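Local coordinates for putative HpcE protein (Mycolicibacterium smegmatis, PDB 6V77) that is of unknown function but belongs to the FAH family and carries a zinc ion at a site of acidic side chains, at residues 1-9 with 58-67; 19-29 with 42-53. One frame throughout, in Å; residues are numbered along the deposited sequence.

Interaction 2 is nested along the chain inside the loop that interaction 1 closes, a loop that also holds strands 9-14 and 17-20; the centres of the two interactions lie about 16 Å apart. The two also touch directly. R9 of the first hairpin forms a salt bridge to D20, its NE 2.6 Å from D20 OD1, and D20 also caps helix 21-24. At the chain start, M1 SD packs 3.6 Å from F43 CE2, and M1 CE lies 3.7 Å from A47 CB, on helix 40-49. Both contacts reach the same mixed sheet. The zinc ligands E121, E123 and D152 belong to neither interaction; both contacts build the N-terminal part of the fold.

Interaction 1: residues 1-9 with 58-67; sequences MRLINLDGR and RVGTIGSPAP. With EDO (1,2-ethanediol), chain M; SO4 (sulfate ion), chain P.
L6 lies alongside I62, both side chains pointing the same way, with L6 CD2 3.9 Å from I62 CG1. I4 crosses the end of the same isoleucine, its CD1 3.9 Å from I62 CD1. With CG1 anti to the backbone nitrogen (chi1 -172°) and the rest extended, I4 also carries CD1 to the edge of the R58 guanidinium, 3.8 Å from R58 NE; the charge of R58 is met by a salt bridge to E182. Branched aliphatic residues thus make an apolar face beside the arginine's methylene chain.

The other face is polar. N5 lays its amide across G63, where the lack of a side chain leaves room for it, and N5 ND2 donates to S64 O (2.9 Å), which lies in the amide plane. N5 O accepts from G63 N at 2.8 Å. Water 1 joins N5 N to G63 O. L6 and I62 form a non-hydrogen-bonded antiparallel pair, where the weakly bonded strand 62-63 runs along strand 2-6, whose other neighbours are 177-185 and, through a two-residue hairpin, 9-14. A type I' turn from L6 to R9 makes that hairpin; D7 and G8 both take positive phi, which glycine adopts freely and aspartate more readily than most residues.

At the turn D7 grips T61 twice. D7 N reaches T61 O at 2.9 Å, in the carbonyl plane, while T61 N returns a bond to D7 OD1 at 2.7 Å, meeting the carboxylate from above its plane. Water 2 donates to the same OD1. Beyond the turn, a sulfate ion, probably from the crystallisation liquor, sits in plane at the edge of the R9 guanidinium, NH1 and NH2 each bonding a different oxygen.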
loop_
_atom_site.group_PDB
_atom_site.type_symbol
_atom_site.label_atom_id
_atom_site.label_comp_id
_atom_site.label_asym_id
_atom_site.label_seq_id
_atom_site.Cartn_x
_atom_site.Cartn_y
_atom_site.Cartn_z
ATOM N N MET B 1 25.787 4.410 -10.417
ATOM C CA MET B 1 25.853 3.269 -9.519
ATOM C C MET B 1 24.684 2.332 -9.855
ATOM O O MET B 1 23.623 2.792 -10.278
ATOM C CB MET B 1 25.793 3.735 -8.060
ATOM C CG MET B 1 25.358 2.689 -7.080
ATOM S SD MET B 1 25.198 3.370 -5.410
ATOM C CE MET B 1 26.888 3.802 -5.095
ATOM N N ARG B 2 24.885 1.025 -9.677
ATOM C CA ARG B 2 23.837 0.033 -9.887
ATOM C C ARG B 2 23.790 -0.903 -8.696
ATOM O O ARG B 2 24.830 -1.329 -8.193
ATOM C CB ARG B 2 24.068 -0.766 -11.188
ATOM C CG ARG B 2 23.894 0.062 -12.430
ATOM C CD ARG B 2 24.203 -0.711 -13.728
ATOM N NE ARG B 2 23.920 0.154 -14.862
ATOM C CZ ARG B 2 22.961 -0.063 -15.754
ATOM N NH1 ARG B 2 22.200 -1.155 -15.680
ATOM N NH2 ARG B 2 22.765 0.814 -16.712
ATOM N N LEU B 3 22.575 -1.249 -8.272
ATOM C CA LEU B 3 22.335 -2.140 -7.145
ATOM C C LEU B 3 21.502 -3.325 -7.618
ATOM O O LEU B 3 20.688 -3.200 -8.542
ATOM C CB LEU B 3 21.582 -1.434 -5.998
ATOM C CG LEU B 3 22.217 -0.155 -5.431
ATOM C CD1 LEU B 3 21.377 0.364 -4.276
ATOM C CD2 LEU B 3 23.607 -0.470 -4.981
ATOM N N ILE B 4 21.700 -4.473 -6.970
ATOM C CA ILE B 4 20.934 -5.676 -7.284
ATOM C C ILE B 4 20.694 -6.437 -5.985
ATOM O O ILE B 4 21.586 -6.555 -5.136
ATOM C CB ILE B 4 21.641 -6.542 -8.349
ATOM C CG1 ILE B 4 20.738 -7.701 -8.825
ATOM C CG2 ILE B 4 22.998 -7.039 -7.868
ATOM C CD1 ILE B 4 21.352 -8.489 -9.999
ATOM N N ASN B 5 19.473 -6.923 -5.830
ATOM C CA ASN B 5 19.045 -7.696 -4.670
ATOM C C ASN B 5 19.227 -9.169 -5.029
ATOM O O ASN B 5 18.585 -9.661 -5.956
ATOM C CB ASN B 5 17.584 -7.348 -4.352
ATOM C CG ASN B 5 16.998 -8.176 -3.223
ATOM O OD1 ASN B 5 17.710 -8.939 -2.575
ATOM N ND2 ASN B 5 15.681 -8.046 -3.001
ATOM N N LEU B 6 20.147 -9.852 -4.352
ATOM C CA LEU B 6 20.421 -11.260 -4.618
ATOM C C LEU B 6 20.123 -12.058 -3.362
ATOM O O LEU B 6 20.757 -11.836 -2.323
ATOM C CB LEU B 6 21.871 -11.482 -5.060
ATOM C CG LEU B 6 22.241 -10.838 -6.399
ATOM C CD1 LEU B 6 23.755 -10.932 -6.606
ATOM C CD2 LEU B 6 21.478 -11.516 -7.546
ATOM N N ASP B 7 19.164 -12.983 -3.469
ATOM C CA ASP B 7 18.710 -13.783 -2.333
ATOM C C ASP B 7 18.412 -12.901 -1.120
ATOM O O ASP B 7 18.758 -13.233 0.014
ATOM C CB ASP B 7 19.732 -14.863 -1.982
ATOM C CG ASP B 7 19.813 -15.946 -3.029
ATOM O OD1 ASP B 7 18.821 -16.149 -3.774
ATOM O OD2 ASP B 7 20.867 -16.619 -3.091
ATOM N N GLY B 8 17.768 -11.762 -1.362
ATOM C CA GLY B 8 17.367 -10.872 -0.279
ATOM C C GLY B 8 18.437 -9.958 0.277
ATOM O O GLY B 8 18.133 -9.156 1.181
ATOM N N ARG B 9 19.669 -10.035 -0.221
ATOM C CA ARG B 9 20.781 -9.210 0.252
ATOM C C ARG B 9 21.169 -8.200 -0.817
ATOM O O ARG B 9 21.396 -8.576 -1.977
ATOM C CB ARG B 9 21.997 -10.076 0.578
ATOM C CG ARG B 9 21.744 -11.110 1.653
ATOM C CD ARG B 9 23.011 -11.877 1.952
ATOM N NE ARG B 9 24.043 -11.006 2.504
ATOM C CZ ARG B 9 24.143 -10.720 3.799
ATOM N NH1 ARG B 9 25.109 -9.919 4.239
ATOM N NH2 ARG B 9 23.268 -11.231 4.655
ATOM N N ARG B 58 27.447 -12.866 -9.959
ATOM C CA ARG B 58 26.029 -12.760 -9.627
ATOM C C ARG B 58 25.450 -14.161 -9.488
ATOM O O ARG B 58 25.368 -14.883 -10.477
ATOM C CB ARG B 58 25.283 -12.012 -10.731
ATOM C CG ARG B 58 25.190 -10.506 -10.637
ATOM C CD ARG B 58 24.498 -9.994 -11.900
ATOM N NE ARG B 58 24.574 -8.542 -12.096
ATOM C CZ ARG B 58 25.676 -7.889 -12.460
ATOM N NH1 ARG B 58 25.642 -6.576 -12.636
ATOM N NH2 ARG B 58 26.818 -8.537 -12.613
ATOM N N VAL B 59 25.034 -14.554 -8.283
ATOM C CA VAL B 59 24.338 -15.827 -8.111
ATOM C C VAL B 59 23.204 -15.625 -7.121
ATOM O O VAL B 59 23.256 -14.744 -6.263
ATOM C CB VAL B 59 25.257 -16.978 -7.638
ATOM C CG1 VAL B 59 26.267 -17.358 -8.726
ATOM C CG2 VAL B 59 25.942 -16.616 -6.334
ATOM N N GLY B 60 22.170 -16.441 -7.262
ATOM C CA GLY B 60 20.995 -16.370 -6.417
ATOM C C GLY B 60 19.803 -15.788 -7.159
ATOM O O GLY B 60 19.888 -15.362 -8.313
ATOM N N THR B 61 18.674 -15.786 -6.454
ATOM C CA THR B 61 17.451 -15.187 -6.969
ATOM C C THR B 61 17.616 -13.680 -7.049
ATOM O O THR B 61 17.954 -13.045 -6.050
ATOM C CB THR B 61 16.270 -15.501 -6.050
ATOM O OG1 THR B 61 16.087 -16.918 -5.941
ATOM C CG2 THR B 61 14.989 -14.858 -6.583
ATOM N N ILE B 62 17.341 -13.098 -8.215
ATOM C CA ILE B 62 17.299 -11.643 -8.326
ATOM C C ILE B 62 15.954 -11.178 -7.785
ATOM O O ILE B 62 14.903 -11.491 -8.354
ATOM C CB ILE B 62 17.504 -11.174 -9.776
ATOM C CG1 ILE B 62 18.834 -11.682 -10.349
ATOM C CG2 ILE B 62 17.406 -9.649 -9.840
ATOM C CD1 ILE B 62 19.155 -11.164 -11.778
ATOM N N GLY B 63 15.981 -10.446 -6.668
ATOM C CA GLY B 63 14.773 -9.889 -6.097
ATOM C C GLY B 63 14.509 -8.488 -6.602
ATOM O O GLY B 63 15.304 -7.895 -7.334
ATOM N N SER B 64 13.360 -7.948 -6.205
ATOM C CA SER B 64 13.120 -6.542 -6.495
ATOM C C SER B 64 14.185 -5.699 -5.806
ATOM O O SER B 64 14.556 -5.984 -4.656
ATOM C CB SER B 64 11.740 -6.098 -6.010
ATOM O OG SER B 64 11.683 -4.677 -6.015
ATOM N N PRO B 65 14.700 -4.654 -6.463
ATOM C CA PRO B 65 15.624 -3.752 -5.763
ATOM C C PRO B 65 14.958 -2.996 -4.619
ATOM O O PRO B 65 15.666 -2.476 -3.749
ATOM C CB PRO B 65 16.116 -2.803 -6.870
ATOM C CG PRO B 65 15.078 -2.902 -7.960
ATOM C CD PRO B 65 14.473 -4.282 -7.873
ATOM N N ALA B 66 13.624 -2.928 -4.595
ATOM C CA ALA B 66 12.858 -2.369 -3.480
ATOM C C ALA B 66 11.792 -3.403 -3.153
ATOM O O ALA B 66 10.667 -3.338 -3.665
ATOM C CB ALA B 66 12.254 -1.013 -3.832
ATOM N N PRO B 67 12.121 -4.400 -2.330
ATOM C CA PRO B 67 11.186 -5.518 -2.134
ATOM C C PRO B 67 10.077 -5.234 -1.119
ATOM O O PRO B 67 9.055 -5.936 -1.139
ATOM C CB PRO B 67 12.100 -6.648 -1.645
ATOM C CG PRO B 67 13.216 -5.934 -0.933
ATOM C CD PRO B 67 13.431 -4.640 -1.692
HETATM C C1 EDO M . 28.177 6.579 -9.697
HETATM O O1 EDO M . 26.877 6.841 -9.160
HETATM C C2 EDO M . 28.970 5.704 -8.736
HETATM O O2 EDO M . 29.081 4.391 -9.292
HETATM S S SO4 P . 24.528 -9.948 8.060
HETATM O O1 SO4 P . 25.622 -9.722 7.115
HETATM O O2 SO4 P . 23.755 -11.112 7.639
HETATM O O3 SO4 P . 23.652 -8.782 8.116
HETATM O O4 SO4 P . 25.091 -10.177 9.388
HETATM O O HOH W 1 17.453 -6.207 -7.690
HETATM O O HOH W 2 16.393 -17.422 -2.731
HETATM O O HOH W 3 23.743 -14.828 -3.713
HETATM O O HOH W 4 16.464 -11.854 -3.889
#

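Interaction 2: residues 19-29 with 42-53; sequences VDVAKASEQRF and AFQEWARTAALP
F29, F43 and W46 form an aromatic cluster. The edge of F43 meets the face of F29, centroids 5.8 Å apart and planes at 72°, while F43 CA sits over that same ring. W46 meets F29 obliquely, its CB 3.5 Å from F29 CE2.

A CH-pi contact adds to this: S25 CB lies over the six-membered ring of W46, 3.8 Å from its centroid, with A50 CB on the opposite face. S25 suits the spot because its OG, set between backbone N and carbonyl carbon (chi1 69°), turns back to donate to V21 O and accept from F29 N. A Schellman motif with E26 as the C-prime residue ends helix 21-24 here.

Purely apolar packing is made by A24, whose small CB meets W46 CH2, L52 CD2 and P53 CD, each at 4.0 Å, and by V19, whose CG1 is 3.9 Å from P53 CD. V21 CG1 touches F43 CE1.

No direct hydrogen bond crosses; water 5 links W46 NE1 to A24 O.

Helix 40-49 lies against the small helix that follows strand 17-20, with L36 of helix 33-38 packed on V21, F29 and F43, and L52 touching L12 of strand 9-14.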
loop_
_atom_site.group_PDB
_atom_site.type_symbol
_atom_site.label_atom_id
_atom_site.label_comp_id
_atom_site.label_asym_id
_atom_site.label_seq_id
_atom_site.Cartn_x
_atom_site.Cartn_y
_atom_site.Cartn_z
ATOM N N VAL B 19 29.233 -6.947 -5.184
ATOM C CA VAL B 19 29.791 -6.888 -3.839
ATOM C C VAL B 19 28.646 -6.797 -2.840
ATOM O O VAL B 19 27.770 -5.937 -2.972
ATOM C CB VAL B 19 30.741 -5.688 -3.676
ATOM C CG1 VAL B 19 31.017 -5.434 -2.206
ATOM C CG2 VAL B 19 32.041 -5.948 -4.461
ATOM N N ASP B 20 28.662 -7.670 -1.832
ATOM C CA ASP B 20 27.641 -7.669 -0.795
ATOM C C ASP B 20 27.829 -6.433 0.076
ATOM O O ASP B 20 28.894 -6.252 0.668
ATOM C CB ASP B 20 27.759 -8.940 0.042
ATOM C CG ASP B 20 26.661 -9.060 1.094
ATOM O OD1 ASP B 20 25.676 -9.777 0.857
ATOM O OD2 ASP B 20 26.778 -8.435 2.165
ATOM N N VAL B 21 26.800 -5.583 0.164
ATOM C CA VAL B 21 26.975 -4.287 0.822
ATOM C C VAL B 21 27.207 -4.459 2.319
ATOM O O VAL B 21 28.063 -3.785 2.909
ATOM C CB VAL B 21 25.772 -3.370 0.542
ATOM C CG1 VAL B 21 25.804 -2.135 1.472
ATOM C CG2 VAL B 21 25.770 -2.953 -0.925
ATOM N N ALA B 22 26.441 -5.342 2.962
ATOM C CA ALA B 22 26.542 -5.462 4.414
ATOM C C ALA B 22 27.913 -5.979 4.825
ATOM O O ALA B 22 28.515 -5.464 5.774
ATOM C CB ALA B 22 25.437 -6.370 4.952
ATOM N N LYS B 23 28.431 -6.992 4.115
ATOM C CA LYS B 23 29.777 -7.476 4.411
ATOM C C LYS B 23 30.821 -6.405 4.120
ATOM O O LYS B 23 31.746 -6.196 4.913
ATOM C CB LYS B 23 30.082 -8.745 3.610
ATOM C CG LYS B 23 29.182 -9.922 3.932
ATOM C CD LYS B 23 29.629 -11.184 3.199
ATOM C CE LYS B 23 28.627 -12.311 3.392
ATOM N NZ LYS B 23 28.874 -13.440 2.443
ATOM N N ALA B 24 30.689 -5.716 2.984
ATOM C CA ALA B 24 31.704 -4.750 2.584
ATOM C C ALA B 24 31.769 -3.588 3.562
ATOM O O ALA B 24 32.857 -3.082 3.861
ATOM C CB ALA B 24 31.412 -4.239 1.174
ATOM N N SER B 25 30.615 -3.153 4.058
ATOM C CA SER B 25 30.506 -1.998 4.935
ATOM C C SER B 25 30.597 -2.365 6.399
ATOM O O SER B 25 30.317 -1.511 7.239
ATOM C CB SER B 25 29.186 -1.259 4.692
ATOM O OG SER B 25 28.078 -2.038 5.125
ATOM N N GLU B 26 30.954 -3.611 6.718
ATOM C CA GLU B 26 31.015 -4.091 8.099
ATOM C C GLU B 26 29.697 -3.858 8.830
ATOM O O GLU B 26 29.663 -3.399 9.978
ATOM C CB GLU B 26 32.185 -3.449 8.848
ATOM C CG GLU B 26 33.544 -3.906 8.347
ATOM C CD GLU B 26 34.693 -3.218 9.057
ATOM O OE1 GLU B 26 34.524 -2.054 9.481
ATOM O OE2 GLU B 26 35.765 -3.844 9.193
ATOM N N GLN B 27 28.597 -4.189 8.153
ATOM C CA GLN B 27 27.228 -4.186 8.673
ATOM C C GLN B 27 26.663 -2.782 8.851
ATOM O O GLN B 27 25.590 -2.630 9.442
ATOM C CB GLN B 27 27.112 -4.956 9.996
ATOM C CG GLN B 27 27.861 -6.281 9.998
ATOM C CD GLN B 27 27.387 -7.192 8.907
ATOM O OE1 GLN B 27 26.191 -7.265 8.632
ATOM N NE2 GLN B 27 28.319 -7.890 8.263
ATOM N N ARG B 28 27.341 -1.752 8.341
ATOM C CA ARG B 28 26.836 -0.393 8.499
ATOM C C ARG B 28 25.629 -0.122 7.606
ATOM O O ARG B 28 24.753 0.662 7.990
ATOM C CB ARG B 28 27.945 0.611 8.212
ATOM C CG ARG B 28 27.570 2.019 8.533
ATOM C CD ARG B 28 28.760 2.952 8.398
ATOM N NE ARG B 28 28.302 4.318 8.181
ATOM C CZ ARG B 28 29.016 5.254 7.567
ATOM N NH1 ARG B 28 30.231 4.975 7.114
ATOM N NH2 ARG B 28 28.507 6.465 7.404
ATOM N N PHE B 29 25.565 -0.757 6.425
ATOM C CA PHE B 29 24.462 -0.642 5.470
ATOM C C PHE B 29 24.019 -2.025 4.997
ATOM O O PHE B 29 24.851 -2.871 4.660
ATOM C CB PHE B 29 24.870 0.203 4.246
ATOM C CG PHE B 29 25.353 1.569 4.609
ATOM C CD1 PHE B 29 24.459 2.535 5.029
ATOM C CD2 PHE B 29 26.703 1.876 4.582
ATOM C CE1 PHE B 29 24.889 3.788 5.394
ATOM C CE2 PHE B 29 27.138 3.122 4.941
ATOM C CZ PHE B 29 26.235 4.085 5.357
ATOM N N ALA B 42 24.038 8.786 3.338
ATOM C CA ALA B 42 25.157 8.173 4.044
ATOM C C ALA B 42 25.699 6.980 3.266
ATOM O O ALA B 42 26.919 6.793 3.171
ATOM C CB ALA B 42 24.722 7.755 5.451
ATOM N N PHE B 43 24.807 6.172 2.683
ATOM C CA PHE B 43 25.271 5.016 1.923
ATOM C C PHE B 43 26.107 5.452 0.723
ATOM O O PHE B 43 27.195 4.912 0.478
ATOM C CB PHE B 43 24.095 4.145 1.481
ATOM C CG PHE B 43 24.455 3.203 0.339
ATOM C CD1 PHE B 43 25.335 2.143 0.551
ATOM C CD2 PHE B 43 23.960 3.416 -0.927
ATOM C CE1 PHE B 43 25.690 1.281 -0.485
ATOM C CE2 PHE B 43 24.317 2.563 -1.982
ATOM C CZ PHE B 43 25.191 1.497 -1.749
ATOM N N GLN B 44 25.615 6.432 -0.038
ATOM C CA GLN B 44 26.336 6.883 -1.223
ATOM C C GLN B 44 27.677 7.504 -0.858
ATOM O O GLN B 44 28.670 7.313 -1.569
ATOM C CB GLN B 44 25.483 7.871 -2.010
ATOM C CG GLN B 44 24.270 7.213 -2.653
ATOM C CD GLN B 44 23.953 7.796 -4.005
ATOM O OE1 GLN B 44 23.598 8.972 -4.120
ATOM N NE2 GLN B 44 24.086 6.977 -5.050
ATOM N N GLU B 45 27.726 8.249 0.246
ATOM C CA GLU B 45 29.000 8.802 0.682
ATOM C C GLU B 45 29.979 7.695 1.049
ATOM O O GLU B 45 31.159 7.762 0.684
ATOM C CB GLU B 45 28.794 9.760 1.855
ATOM C CG GLU B 45 30.092 10.358 2.407
ATOM C CD GLU B 45 30.918 11.104 1.357
ATOM O OE1 GLU B 45 30.348 11.590 0.355
ATOM O OE2 GLU B 45 32.153 11.205 1.542
ATOM N N TRP B 46 29.513 6.669 1.766
ATOM C CA TRP B 46 30.383 5.540 2.097
ATOM C C TRP B 46 30.898 4.858 0.831
ATOM O O TRP B 46 32.101 4.598 0.689
ATOM C CB TRP B 46 29.632 4.529 2.968
ATOM C CG TRP B 46 30.348 3.216 3.037
ATOM C CD1 TRP B 46 31.378 2.885 3.863
ATOM C CD2 TRP B 46 30.106 2.069 2.217
ATOM N NE1 TRP B 46 31.794 1.595 3.606
ATOM C CE2 TRP B 46 31.023 1.074 2.604
ATOM C CE3 TRP B 46 29.193 1.787 1.192
ATOM C CZ2 TRP B 46 31.061 -0.185 2.003
ATOM C CZ3 TRP B 46 29.227 0.526 0.593
ATOM C CH2 TRP B 46 30.154 -0.440 1.009
ATOM N N ALA B 47 29.989 4.557 -0.100
ATOM C CA ALA B 47 30.392 3.896 -1.338
ATOM C C ALA B 47 31.418 4.709 -2.114
ATOM O O ALA B 47 32.301 4.134 -2.757
ATOM C CB ALA B 47 29.165 3.642 -2.210
ATOM N N ARG B 48 31.326 6.039 -2.070
ATOM C CA ARG B 48 32.249 6.869 -2.841
ATOM C C ARG B 48 33.699 6.635 -2.440
ATOM O O ARG B 48 34.593 6.687 -3.290
ATOM C CB ARG B 48 31.891 8.345 -2.671
ATOM C CG ARG B 48 32.751 9.300 -3.481
ATOM C CD ARG B 48 32.436 10.758 -3.166
ATOM N NE ARG B 48 32.726 11.091 -1.773
ATOM C CZ ARG B 48 33.899 11.549 -1.340
ATOM N NH1 ARG B 48 34.900 11.732 -2.190
ATOM N NH2 ARG B 48 34.070 11.821 -0.055
ATOM N N THR B 49 33.960 6.366 -1.165
ATOM C CA THR B 49 35.334 6.246 -0.695
ATOM C C THR B 49 35.655 4.863 -0.148
ATOM O O THR B 49 36.755 4.660 0.383
ATOM C CB THR B 49 35.618 7.313 0.363
ATOM O OG1 THR B 49 34.632 7.236 1.397
ATOM C CG2 THR B 49 35.554 8.687 -0.266
ATOM N N ALA B 50 34.750 3.900 -0.290
ATOM C CA ALA B 50 34.947 2.597 0.321
ATOM C C ALA B 50 36.001 1.780 -0.422
ATOM O O ALA B 50 36.147 1.867 -1.645
ATOM C CB ALA B 50 33.625 1.819 0.352
ATOM N N ALA B 51 36.736 0.978 0.341
ATOM C CA ALA B 51 37.644 -0.027 -0.205
ATOM C C ALA B 51 36.871 -1.338 -0.325
ATOM O O ALA B 51 36.622 -2.014 0.680
ATOM C CB ALA B 51 38.869 -0.191 0.689
ATOM N N LEU B 52 36.492 -1.692 -1.531
ATOM C CA LEU B 52 35.618 -2.850 -1.674
ATOM C C LEU B 52 36.425 -4.123 -1.915
ATOM O O LEU B 52 37.533 -4.073 -2.440
ATOM C CB LEU B 52 34.646 -2.642 -2.836
ATOM C CG LEU B 52 33.702 -1.443 -2.715
ATOM C CD1 LEU B 52 32.870 -1.314 -3.974
ATOM C CD2 LEU B 52 32.817 -1.563 -1.478
ATOM N N PRO B 53 35.902 -5.285 -1.555
ATOM C CA PRO B 53 36.597 -6.525 -1.911
ATOM C C PRO B 53 36.478 -6.806 -3.404
ATOM O O PRO B 53 35.809 -6.061 -4.129
ATOM C CB PRO B 53 35.868 -7.578 -1.070
ATOM C CG PRO B 53 34.487 -7.058 -0.977
ATOM C CD PRO B 53 34.639 -5.549 -0.854
HETATM O O HOH W 5 33.974 -0.339 4.416
HETATM O O HOH W 6 28.704 7.777 5.087
#